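Local coordinates for protein methionine-R-sulfoxide reductase (Neisseria meningitidis, PDB 3MMH) that probably reduces free methionine-R-sulfoxide back to methionine, using a GAF-type domain as the enzyme scaffold, at residues Trp49-Phe54 / Ala67-Pro72; Arg82-Gln87 / Pro104-Cys109; Ser110-Ser115 / Asp134-Ala139; Ser115-Pro120 / Thr144-Leu149. All blocks are in the same frame, centred on the assembly; numbering follows the deposited sequence.

Interaction 1 (Trp49-Phe54 / Ala67-Pro72); sequences WFWVGF and APFQGP. With SME (methionine sulfoxide), chain C.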
# COMPACT_ATOMS: atom_id res chain seq x y z
N TRP A 49 -5.44 -0.25 13.09
CA TRP A 49 -6.00 -1.54 12.82
C TRP A 49 -4.91 -2.46 12.32
O TRP A 49 -3.97 -2.07 11.68
CB TRP A 49 -7.11 -1.43 11.76
CG TRP A 49 -8.30 -0.63 12.17
CD1 TRP A 49 -8.92 -0.64 13.39
CD2 TRP A 49 -8.97 0.34 11.39
NE1 TRP A 49 -9.98 0.22 13.41
CE2 TRP A 49 -10.05 0.82 12.19
CE3 TRP A 49 -8.85 0.83 10.12
CZ2 TRP A 49 -10.97 1.76 11.70
CZ3 TRP A 49 -9.77 1.76 9.66
CH2 TRP A 49 -10.83 2.24 10.44
N PHE A 50 -5.10 -3.75 12.55
CA PHE A 50 -4.19 -4.80 12.09
C PHE A 50 -3.98 -4.77 10.56
O PHE A 50 -2.83 -4.94 10.09
CB PHE A 50 -4.79 -6.16 12.48
CG PHE A 50 -3.98 -7.34 12.09
CD1 PHE A 50 -2.73 -7.60 12.67
CD2 PHE A 50 -4.48 -8.24 11.17
CE1 PHE A 50 -1.96 -8.69 12.28
CE2 PHE A 50 -3.72 -9.34 10.79
CZ PHE A 50 -2.56 -9.59 11.44
N TRP A 51 -5.02 -4.56 9.79
CA TRP A 51 -4.95 -4.51 8.38
C TRP A 51 -5.95 -3.54 7.88
O TRP A 51 -7.11 -3.53 8.33
CB TRP A 51 -5.22 -5.92 7.79
CG TRP A 51 -4.77 -6.20 6.39
CD1 TRP A 51 -3.59 -6.83 6.06
CD2 TRP A 51 -5.41 -5.86 5.15
NE1 TRP A 51 -3.51 -6.92 4.72
CE2 TRP A 51 -4.60 -6.34 4.12
CE3 TRP A 51 -6.62 -5.25 4.80
CZ2 TRP A 51 -4.91 -6.22 2.78
CZ3 TRP A 51 -6.95 -5.09 3.50
CH2 TRP A 51 -6.10 -5.56 2.48
N VAL A 52 -5.61 -2.72 6.89
CA VAL A 52 -6.58 -1.84 6.27
C VAL A 52 -6.16 -1.56 4.82
O VAL A 52 -4.99 -1.22 4.59
CB VAL A 52 -6.86 -0.53 7.04
CG1 VAL A 52 -5.59 0.25 7.32
CG2 VAL A 52 -7.93 0.31 6.38
N GLY A 53 -7.07 -1.66 3.89
CA GLY A 53 -6.73 -1.47 2.51
C GLY A 53 -7.82 -1.78 1.57
O GLY A 53 -9.03 -1.78 1.97
N PHE A 54 -7.50 -2.03 0.32
CA PHE A 54 -8.47 -2.10 -0.77
C PHE A 54 -8.27 -3.33 -1.61
O PHE A 54 -7.11 -3.75 -1.85
CB PHE A 54 -8.38 -0.86 -1.64
CG PHE A 54 -8.67 0.42 -0.89
CD1 PHE A 54 -9.96 0.86 -0.73
CD2 PHE A 54 -7.66 1.11 -0.22
CE1 PHE A 54 -10.20 2.02 0.01
CE2 PHE A 54 -7.89 2.27 0.50
CZ PHE A 54 -9.21 2.67 0.63
N ALA A 67 -5.14 -4.34 -3.86
CA ALA A 67 -4.70 -3.00 -4.21
C ALA A 67 -3.89 -2.47 -3.03
O ALA A 67 -3.52 -3.23 -2.15
CB ALA A 67 -5.88 -2.19 -4.72
N PRO A 68 -3.69 -1.14 -2.87
CA PRO A 68 -2.92 -0.69 -1.70
C PRO A 68 -3.52 -1.10 -0.37
O PRO A 68 -4.75 -1.08 -0.21
CB PRO A 68 -2.85 0.80 -1.90
CG PRO A 68 -2.85 1.01 -3.38
CD PRO A 68 -3.84 -0.06 -3.86
N PHE A 69 -2.66 -1.34 0.61
CA PHE A 69 -3.06 -1.70 1.96
C PHE A 69 -1.89 -1.53 2.91
O PHE A 69 -0.73 -1.49 2.47
CB PHE A 69 -3.56 -3.13 2.02
CG PHE A 69 -2.45 -4.21 1.85
CD1 PHE A 69 -2.07 -4.62 0.61
CD2 PHE A 69 -1.86 -4.70 2.98
CE1 PHE A 69 -1.09 -5.60 0.49
CE2 PHE A 69 -0.86 -5.71 2.85
CZ PHE A 69 -0.52 -6.14 1.61
N GLN A 70 -2.18 -1.51 4.18
CA GLN A 70 -1.21 -1.58 5.26
C GLN A 70 -1.56 -2.73 6.16
O GLN A 70 -2.72 -3.05 6.39
CB GLN A 70 -1.12 -0.25 6.00
CG GLN A 70 -0.77 0.90 5.11
CD GLN A 70 0.28 1.85 5.38
OE1 GLN A 70 0.53 2.80 4.61
NE2 GLN A 70 0.93 1.66 6.48
N GLY A 71 -0.51 -3.37 6.70
CA GLY A 71 -0.64 -4.57 7.48
C GLY A 71 0.08 -5.75 6.80
O GLY A 71 0.78 -5.55 5.78
N PRO A 72 -0.02 -6.96 7.33
CA PRO A 72 0.70 -8.11 6.78
C PRO A 72 0.20 -8.53 5.39
O PRO A 72 -0.93 -8.23 5.01
CB PRO A 72 0.51 -9.19 7.84
CG PRO A 72 -0.80 -8.80 8.48
CD PRO A 72 -0.76 -7.30 8.55
N SME C . -11.12 -11.50 5.37
CA SME C . -11.40 -11.15 3.96
CB SME C . -10.19 -11.39 3.03
CG SME C . -9.17 -10.24 2.95
S SME C . -8.08 -10.21 4.31
OE SME C . -8.57 -10.42 5.66
CE SME C . -7.16 -8.77 3.94
C SME C . -12.64 -11.85 3.47
O SME C . -13.05 -11.57 2.34
OXT SME C . -13.24 -12.67 4.26
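Gln70 O is met by two groups of the opposite strand: Val52 N gives it a 3.0 Å hydrogen bond in the carbonyl plane, and Trp51 CA points a C-H at it from 3.3 Å. Gln70 N answers with a bond to Val52 O, completing an antiparallel hydrogen-bonded pair of the beta hairpin. Gly53 and Phe69 form the next, non-hydrogen-bonded pair; with no side chain on Gly53, Phe69 CB settles 3.6 Å from Gly53 CA. Further along, Phe54 N binds Pro68 O and Ala67 N binds Phe54 O.

The Trp51 indole is covered on both faces. Phe69 CB lies over one, 3.8 Å from the six-membered ring centroid, and the Phe69 ring runs nearly parallel to the indole but slid aside, planes 16° apart. Over the centre of the opposite face sits the methyl CE of methionine sulfoxide, 3.5 Å from Trp51 CE2, so the indole forms a wall of the substrate pocket. At its edge Trp51 NE1 makes a weak, bent bond of 2.9 Å to Pro72 O. Pro72 CG also presses on Phe50 CZ at 3.5 Å, its CD lying over the phenyl face.

Strand 51-58 runs between 63-70 and 126-135; on the 126-135 side Phe50 and Trp51 form a classic beta bulge opposite Asp134. Val52 leans on helix 32-47, Phe54 on helix 143-165, and Pro72 touches Glu45 of the second subunit.

Interaction 2 (Arg82-Gln87 / Pro104-Cys109); sequences RGVCGQ and PDHIAC. With SME (methionine sulfoxide), chain C.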
# COMPACT_ATOMS: atom_id res chain seq x y z
N ARG A 82 -17.39 -14.77 -2.40
CA ARG A 82 -16.66 -15.54 -1.40
C ARG A 82 -16.05 -14.57 -0.40
O ARG A 82 -15.56 -13.47 -0.77
CB ARG A 82 -15.57 -16.30 -2.11
CG ARG A 82 -16.07 -17.38 -3.12
CD ARG A 82 -16.91 -18.47 -2.50
NE ARG A 82 -16.34 -19.03 -1.27
CZ ARG A 82 -15.56 -20.10 -1.28
NH1 ARG A 82 -15.18 -20.67 -2.36
NH2 ARG A 82 -15.08 -20.57 -0.14
N GLY A 83 -15.97 -14.99 0.85
CA GLY A 83 -15.40 -14.17 1.90
C GLY A 83 -16.30 -13.01 2.28
O GLY A 83 -17.26 -12.73 1.62
N VAL A 84 -15.92 -12.31 3.36
CA VAL A 84 -16.62 -11.07 3.69
C VAL A 84 -16.55 -10.10 2.47
O VAL A 84 -17.50 -9.39 2.20
CB VAL A 84 -16.06 -10.46 4.97
CG1 VAL A 84 -16.86 -9.28 5.43
CG2 VAL A 84 -15.98 -11.50 6.10
N CYS A 85 -15.38 -10.02 1.85
CA CYS A 85 -15.20 -9.09 0.75
C CYS A 85 -16.11 -9.41 -0.46
O CYS A 85 -16.76 -8.53 -0.98
CB CYS A 85 -13.77 -9.03 0.32
SG CYS A 85 -12.63 -8.20 1.47
N GLY A 86 -16.12 -10.70 -0.84
CA GLY A 86 -16.97 -11.08 -1.94
C GLY A 86 -18.42 -11.02 -1.63
O GLY A 86 -19.27 -10.79 -2.54
N GLN A 87 -18.80 -11.25 -0.36
CA GLN A 87 -20.16 -11.03 0.11
C GLN A 87 -20.60 -9.60 0.06
O GLN A 87 -21.75 -9.30 -0.35
CB GLN A 87 -20.36 -11.53 1.52
CG GLN A 87 -20.29 -13.02 1.67
CD GLN A 87 -20.04 -13.51 3.09
OE1 GLN A 87 -20.07 -12.74 4.04
NE2 GLN A 87 -19.79 -14.80 3.19
N PRO A 104 -20.23 -16.73 8.25
CA PRO A 104 -20.12 -17.76 7.20
C PRO A 104 -19.09 -17.43 6.12
O PRO A 104 -19.12 -16.29 5.61
CB PRO A 104 -21.57 -17.81 6.63
CG PRO A 104 -22.46 -17.24 7.70
CD PRO A 104 -21.63 -16.26 8.49
N ASP A 105 -18.20 -18.37 5.82
CA ASP A 105 -17.26 -18.27 4.68
C ASP A 105 -16.23 -17.09 4.74
O ASP A 105 -15.80 -16.63 3.72
CB ASP A 105 -18.00 -18.22 3.34
CG ASP A 105 -17.12 -18.47 2.12
OD1 ASP A 105 -16.25 -19.38 2.18
OD2 ASP A 105 -17.27 -17.77 1.09
N HIS A 106 -15.85 -16.65 5.93
CA HIS A 106 -14.73 -15.74 6.11
C HIS A 106 -13.48 -16.34 5.48
O HIS A 106 -13.20 -17.55 5.63
CB HIS A 106 -14.56 -15.47 7.62
CG HIS A 106 -13.35 -14.67 7.94
ND1 HIS A 106 -12.21 -15.24 8.43
CD2 HIS A 106 -13.08 -13.35 7.81
CE1 HIS A 106 -11.29 -14.31 8.62
NE2 HIS A 106 -11.79 -13.15 8.21
N ILE A 107 -12.74 -15.48 4.79
CA ILE A 107 -11.46 -15.88 4.23
C ILE A 107 -10.37 -15.35 5.18
O ILE A 107 -10.17 -14.12 5.29
CB ILE A 107 -11.31 -15.43 2.79
CG1 ILE A 107 -12.36 -15.99 1.87
CG2 ILE A 107 -9.88 -15.68 2.30
CD1 ILE A 107 -12.32 -15.37 0.50
N ALA A 108 -9.62 -16.27 5.77
CA ALA A 108 -8.59 -15.95 6.73
C ALA A 108 -7.20 -15.76 6.06
O ALA A 108 -6.33 -16.60 6.21
CB ALA A 108 -8.57 -16.99 7.93
N CYS A 109 -6.91 -14.64 5.42
CA CYS A 109 -5.58 -14.41 4.77
C CYS A 109 -4.54 -14.32 5.87
O CYS A 109 -3.39 -14.63 5.62
CB CYS A 109 -5.53 -13.17 3.83
SG CYS A 109 -6.81 -13.17 2.60
N SME C . -11.12 -11.50 5.37
CA SME C . -11.40 -11.15 3.96
CB SME C . -10.19 -11.39 3.03
CG SME C . -9.17 -10.24 2.95
S SME C . -8.08 -10.21 4.31
OE SME C . -8.57 -10.42 5.66
CE SME C . -7.16 -8.77 3.94
C SME C . -12.64 -11.85 3.47
O SME C . -13.05 -11.57 2.34
OXT SME C . -13.24 -12.67 4.26
O HOH W 1 -19.65 -16.50 0.86
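The guanidinium of Arg82 and the carboxylate of Asp105 are nearly coplanar, 25° apart, and meet edge to edge in a side-on salt bridge. Arg82 NE lies 2.8 Å from Asp105 OD2 and Arg82 NH2 2.9 Å from Asp105 OD1, both on syn sides; bends at chi2 and chi3 fold the arginine back to this grip. Gly83 N approaches Asp105 OD2 from the opposite face of the carboxylate, at 3.1 Å and well above its plane. The His106 ring takes Val84 CG2 at its edge, 3.8 Å from CD2. Gln87, extended beyond CG, gives NE2 to Pro104 O at 2.9 Å, and a water links the same NE2 to Asp105 OD2.

Thus clamped, loop and helix hold the amino-acid end of methionine sulfoxide. Val84 N, 2.8 Å from ligand OXT, shares that oxygen with Ile107 N, Cys85 N binds ligand O, and Ile107 O receives the ligand amine. Cys109 SG, in a disulfide with Cys75, stands 3.6 Å from the ligand sulfur.

The ligand carboxylate meets the N-terminal end of helix 83-91, whose dipole would probably stabilise it. Val84 packs this helix on strands 95-97 and 115-123, while Cys85 and Ile107 reach Ile78 of strand 77-79.

Interaction 3 (Ser110-Ser115 / Asp134-Ala139); sequences SSLSRS and DSEHLA. With SME (methionine sulfoxide), chain C; ACT (acetate ion), chain M.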
# COMPACT_ATOMS: atom_id res chain seq x y z
N SER A 110 -4.92 -13.83 7.04
CA SER A 110 -4.11 -13.99 8.23
C SER A 110 -4.84 -14.76 9.23
O SER A 110 -6.04 -14.51 9.44
CB SER A 110 -3.75 -12.63 8.79
OG SER A 110 -3.14 -12.74 10.04
N SER A 111 -4.14 -15.63 9.93
CA SER A 111 -4.75 -16.41 11.04
C SER A 111 -5.07 -15.50 12.24
O SER A 111 -5.79 -15.88 13.14
CB SER A 111 -3.80 -17.52 11.56
OG SER A 111 -2.59 -16.94 12.07
N LEU A 112 -4.54 -14.29 12.29
CA LEU A 112 -4.57 -13.44 13.52
C LEU A 112 -5.82 -12.51 13.58
O LEU A 112 -6.13 -12.00 14.64
CB LEU A 112 -3.34 -12.59 13.62
CG LEU A 112 -2.02 -13.34 13.65
CD1 LEU A 112 -0.91 -12.29 13.73
CD2 LEU A 112 -2.01 -14.19 14.92
N SER A 113 -6.49 -12.26 12.44
CA SER A 113 -7.64 -11.36 12.50
C SER A 113 -8.86 -12.04 13.15
O SER A 113 -9.17 -13.21 12.92
CB SER A 113 -7.94 -10.79 11.13
OG SER A 113 -8.14 -11.85 10.26
N ARG A 114 -9.53 -11.25 13.97
CA ARG A 114 -10.73 -11.63 14.72
C ARG A 114 -12.00 -10.87 14.38
O ARG A 114 -13.11 -11.40 14.63
CB ARG A 114 -10.47 -11.60 16.23
CG ARG A 114 -9.29 -12.56 16.65
CD ARG A 114 -9.20 -12.84 18.12
NE ARG A 114 -10.35 -13.69 18.49
CZ ARG A 114 -10.64 -13.99 19.76
NH1 ARG A 114 -9.93 -13.47 20.74
NH2 ARG A 114 -11.67 -14.76 19.99
N SER A 115 -11.91 -9.68 13.84
CA SER A 115 -13.09 -8.94 13.44
C SER A 115 -12.78 -8.14 12.20
O SER A 115 -11.60 -7.96 11.88
CB SER A 115 -13.62 -8.06 14.57
OG SER A 115 -12.72 -7.03 14.95
N ASP A 134 -9.37 -4.94 9.19
CA ASP A 134 -9.34 -6.12 10.03
C ASP A 134 -8.64 -5.78 11.35
O ASP A 134 -7.78 -4.92 11.40
CB ASP A 134 -8.67 -7.33 9.29
CG ASP A 134 -9.30 -7.63 7.96
OD1 ASP A 134 -10.19 -8.49 7.94
OD2 ASP A 134 -8.88 -6.96 6.97
N SER A 135 -9.05 -6.46 12.41
CA SER A 135 -8.50 -6.26 13.75
C SER A 135 -8.20 -7.61 14.39
O SER A 135 -8.92 -8.58 14.17
CB SER A 135 -9.51 -5.54 14.60
OG SER A 135 -8.99 -5.35 15.93
N GLU A 136 -7.15 -7.63 15.18
CA GLU A 136 -6.89 -8.76 16.09
C GLU A 136 -7.81 -8.81 17.28
O GLU A 136 -7.80 -9.82 17.99
CB GLU A 136 -5.45 -8.70 16.59
CG GLU A 136 -4.47 -8.96 15.53
CD GLU A 136 -3.06 -9.21 16.12
OE1 GLU A 136 -2.77 -10.34 16.50
OE2 GLU A 136 -2.26 -8.25 16.11
N HIS A 137 -8.61 -7.77 17.55
CA HIS A 137 -9.55 -7.71 18.70
C HIS A 137 -10.92 -8.15 18.19
O HIS A 137 -11.23 -7.93 17.01
CB HIS A 137 -9.64 -6.27 19.26
CG HIS A 137 -8.32 -5.68 19.56
ND1 HIS A 137 -7.31 -6.39 20.17
CD2 HIS A 137 -7.81 -4.47 19.27
CE1 HIS A 137 -6.24 -5.61 20.30
NE2 HIS A 137 -6.51 -4.45 19.73
N LEU A 138 -11.73 -8.78 19.04
CA LEU A 138 -13.14 -9.03 18.73
C LEU A 138 -13.89 -7.70 18.69
O LEU A 138 -13.62 -6.82 19.45
CB LEU A 138 -13.77 -9.92 19.78
CG LEU A 138 -13.40 -11.37 19.71
CD1 LEU A 138 -13.73 -12.08 21.01
CD2 LEU A 138 -14.01 -12.08 18.54
N ALA A 139 -14.91 -7.60 17.81
CA ALA A 139 -15.85 -6.48 17.79
C ALA A 139 -15.14 -5.15 17.77
O ALA A 139 -15.65 -4.18 18.35
CB ALA A 139 -16.81 -6.52 19.11
N SME C . -11.12 -11.50 5.37
CA SME C . -11.40 -11.15 3.96
CB SME C . -10.19 -11.39 3.03
CG SME C . -9.17 -10.24 2.95
S SME C . -8.08 -10.21 4.31
OE SME C . -8.57 -10.42 5.66
CE SME C . -7.16 -8.77 3.94
C SME C . -12.64 -11.85 3.47
O SME C . -13.05 -11.57 2.34
OXT SME C . -13.24 -12.67 4.26
C ACT M . -5.83 -4.16 15.89
O ACT M . -5.51 -5.39 15.78
OXT ACT M . -6.95 -3.68 15.55
CH3 ACT M . -4.82 -3.31 16.62
O HOH W 2 -5.03 -12.16 17.14
O HOH W 3 -10.03 -11.19 8.43
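Two successive backbone amides, Arg114 in the loop and Ser115 at the start of strand 115-123, converge on a single carbonyl: Arg114 N reaches Ser135 O at 2.7 Å, in the carbonyl plane, and Ser115 N reaches the same oxygen at 3.2 Å. This is a classic beta bulge, set where the start of strand 115-123 pairs with the end of strand 126-135 in the antiparallel GAF sheet. Regular pairing follows at once, with Ser135 N bonded to Ser115 O.

Ser115 OG, placed between its own backbone N and carbonyl carbon (chi1 64°), donates to His137 O at 2.7 Å and so ties the strand to the turn leaving strand 126-135. That turn is braced from within by Ser135 OG, which accepts from His137 N in an ST turn and donates to an acetate ion probably left by the crystallisation liquor. A second ST turn, Ser110 OG with Leu112 N, shapes the facing loop.

The inner end borders the substrate pocket. Asp134, next to the bulge, brings its carboxylate toward the sulfoxide oxygen of the ligand, OE. In the modelled conformers of Ser113 and Asp134, a water may link Ser113 OG, Asp134 OD1 and ligand OE.

On the outer side Leu112 and Glu136 run side by side, pointing the same way, and a water joins Leu112 O to Glu136 OE1. The Arg114 guanidinium lies flat against Leu138, whose CG sits over its centre and whose CD1 comes within 3.5 Å of Arg114 NH2.

Interaction 4 (Ser115-Pro120 / Thr144-Leu149); sequences SEIVVP and TDALYL. With SME (methionine sulfoxide), chain C.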
# COMPACT_ATOMS: atom_id res chain seq x y z
N SER A 115 -11.91 -9.68 13.84
CA SER A 115 -13.09 -8.94 13.44
C SER A 115 -12.78 -8.14 12.20
O SER A 115 -11.60 -7.96 11.88
CB SER A 115 -13.62 -8.06 14.57
OG SER A 115 -12.72 -7.03 14.95
N GLU A 116 -13.77 -7.72 11.44
CA GLU A 116 -13.58 -7.13 10.13
C GLU A 116 -14.76 -6.24 9.75
O GLU A 116 -15.91 -6.46 10.20
CB GLU A 116 -13.47 -8.28 9.12
CG GLU A 116 -13.23 -7.94 7.67
CD GLU A 116 -12.88 -9.07 6.80
OE1 GLU A 116 -12.98 -10.23 7.16
OE2 GLU A 116 -12.53 -8.85 5.59
N ILE A 117 -14.51 -5.32 8.86
CA ILE A 117 -15.58 -4.55 8.17
C ILE A 117 -15.18 -4.40 6.70
O ILE A 117 -14.00 -4.18 6.41
CB ILE A 117 -15.80 -3.18 8.79
CG1 ILE A 117 -17.00 -2.48 8.15
CG2 ILE A 117 -14.56 -2.33 8.80
CD1 ILE A 117 -17.47 -1.21 8.92
N VAL A 118 -16.14 -4.56 5.82
CA VAL A 118 -15.97 -4.34 4.40
C VAL A 118 -16.99 -3.33 3.91
O VAL A 118 -18.18 -3.55 4.11
CB VAL A 118 -16.04 -5.63 3.59
CG1 VAL A 118 -15.85 -5.33 2.09
CG2 VAL A 118 -15.01 -6.65 4.12
N VAL A 119 -16.55 -2.29 3.22
CA VAL A 119 -17.41 -1.27 2.66
C VAL A 119 -17.20 -1.23 1.12
O VAL A 119 -16.10 -0.95 0.67
CB VAL A 119 -17.14 0.12 3.26
CG1 VAL A 119 -18.02 1.19 2.59
CG2 VAL A 119 -17.27 0.10 4.73
N PRO A 120 -18.20 -1.54 0.34
CA PRO A 120 -18.05 -1.48 -1.11
C PRO A 120 -18.04 -0.07 -1.68
O PRO A 120 -18.64 0.85 -1.11
CB PRO A 120 -19.30 -2.26 -1.61
CG PRO A 120 -20.35 -1.88 -0.56
CD PRO A 120 -19.56 -1.88 0.75
N THR A 144 -20.40 2.89 14.16
CA THR A 144 -19.61 4.11 13.93
C THR A 144 -18.70 3.90 12.73
O THR A 144 -18.60 4.75 11.84
CB THR A 144 -18.81 4.49 15.18
OG1 THR A 144 -19.73 4.77 16.24
CG2 THR A 144 -17.92 5.65 15.00
N ASP A 145 -18.02 2.75 12.70
CA ASP A 145 -17.15 2.46 11.54
C ASP A 145 -17.97 2.35 10.24
O ASP A 145 -17.61 2.82 9.22
CB ASP A 145 -16.37 1.15 11.78
CG ASP A 145 -15.59 1.25 13.03
OD1 ASP A 145 -14.47 1.85 13.05
OD2 ASP A 145 -16.06 0.70 14.08
N ALA A 146 -19.14 1.67 10.33
CA ALA A 146 -19.96 1.53 9.13
C ALA A 146 -20.34 2.90 8.62
O ALA A 146 -20.30 3.17 7.42
CB ALA A 146 -21.17 0.65 9.43
N LEU A 147 -20.80 3.80 9.48
CA LEU A 147 -21.23 5.13 9.06
C LEU A 147 -20.07 5.90 8.40
O LEU A 147 -20.18 6.40 7.28
CB LEU A 147 -21.79 5.92 10.24
CG LEU A 147 -22.34 7.31 9.87
CD1 LEU A 147 -23.74 7.12 9.27
CD2 LEU A 147 -22.43 8.21 11.13
N TYR A 148 -18.97 6.03 9.11
CA TYR A 148 -17.88 6.87 8.65
C TYR A 148 -17.05 6.28 7.55
O TYR A 148 -16.69 6.99 6.61
CB TYR A 148 -17.03 7.33 9.84
CG TYR A 148 -17.74 8.35 10.67
CD1 TYR A 148 -18.15 9.59 10.16
CD2 TYR A 148 -17.92 8.16 12.05
CE1 TYR A 148 -18.80 10.51 10.98
CE2 TYR A 148 -18.54 9.13 12.83
CZ TYR A 148 -19.01 10.28 12.28
OH TYR A 148 -19.65 11.22 13.10
N LEU A 149 -16.84 4.96 7.54
CA LEU A 149 -16.17 4.37 6.36
C LEU A 149 -17.10 4.38 5.18
O LEU A 149 -16.63 4.48 4.04
CB LEU A 149 -15.64 2.97 6.66
CG LEU A 149 -14.52 2.91 7.71
CD1 LEU A 149 -14.24 1.48 8.09
CD2 LEU A 149 -13.26 3.62 7.19
N SME C . -11.12 -11.50 5.37
CA SME C . -11.40 -11.15 3.96
CB SME C . -10.19 -11.39 3.03
CG SME C . -9.17 -10.24 2.95
S SME C . -8.08 -10.21 4.31
OE SME C . -8.57 -10.42 5.66
CE SME C . -7.16 -8.77 3.94
C SME C . -12.64 -11.85 3.47
O SME C . -13.05 -11.57 2.34
OXT SME C . -13.24 -12.67 4.26
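Ile117 and Val119 face Leu149 in a helix-on-sheet packing of the GAF domain, helix 144-149 packing on strand 115-120. The two axes approach to 9.2 Å and their N-to-C directions differ by 27°, so strand and helix travel roughly together.

Apolar contact carries the junction, and no hydrogen bond crosses it. Ile117 makes the closest approach, through CD1: with CG1 anti to the backbone N (chi1 -174°) and the chain extended beyond it, CD1 rests on the helix backbone, 3.6 Å from Ala146 N, beside Asp145 CB and Ala146 CB. Its other branch, CG2, meets Leu149 CD1 at 3.9 Å, the two side chains crossing at a slant. One step of two residues along the strand, Val119 CG2 touches Leu149 CB at 3.8 Å. Leu149 thereby packs on both strand residues, with its methyl end on Ile117 and its root on Val119.

The polar groups look elsewhere. Asp145 turns its carboxylate to Tyr15 and Lys11 of helix 11-27, and belongs to a magnesium site. On the opposite face of the strand, Val118 packs against helix 83-91, giving the sheet a helix on each side. Glu116 also projects from that face, into the substrate pocket, its chain fully extended. There Glu116 OE1 accepts from the amine N of methionine sulfoxide at 2.9 Å, and Glu116 OE2 takes a weak bond from the same nitrogen at 3.0 Å.

How the interactions relate
All four contacts border methionine sulfoxide: interaction 1 supplies the indole under the methyl, interaction 2 holds the carboxylate and shares the amine with the acid of interaction 4, and interaction 3 brings a carboxylate near the sulfoxide oxygen, probably linked to it by water. Interactions 1 and 3 join directly in the sheet, Trp51 O lying 2.8 Å from Asp134 N. Interactions 3 and 4 share Ser115, and Asp134 lies close to Glu116 in the modelled conformer. Interaction 2 meets interaction 4 at the pocket, His106 CD2 standing 3.2 Å from Glu116 OE1. The centres of interactions 1 and 2 are about 16 Å apart, with the ligand bridging them.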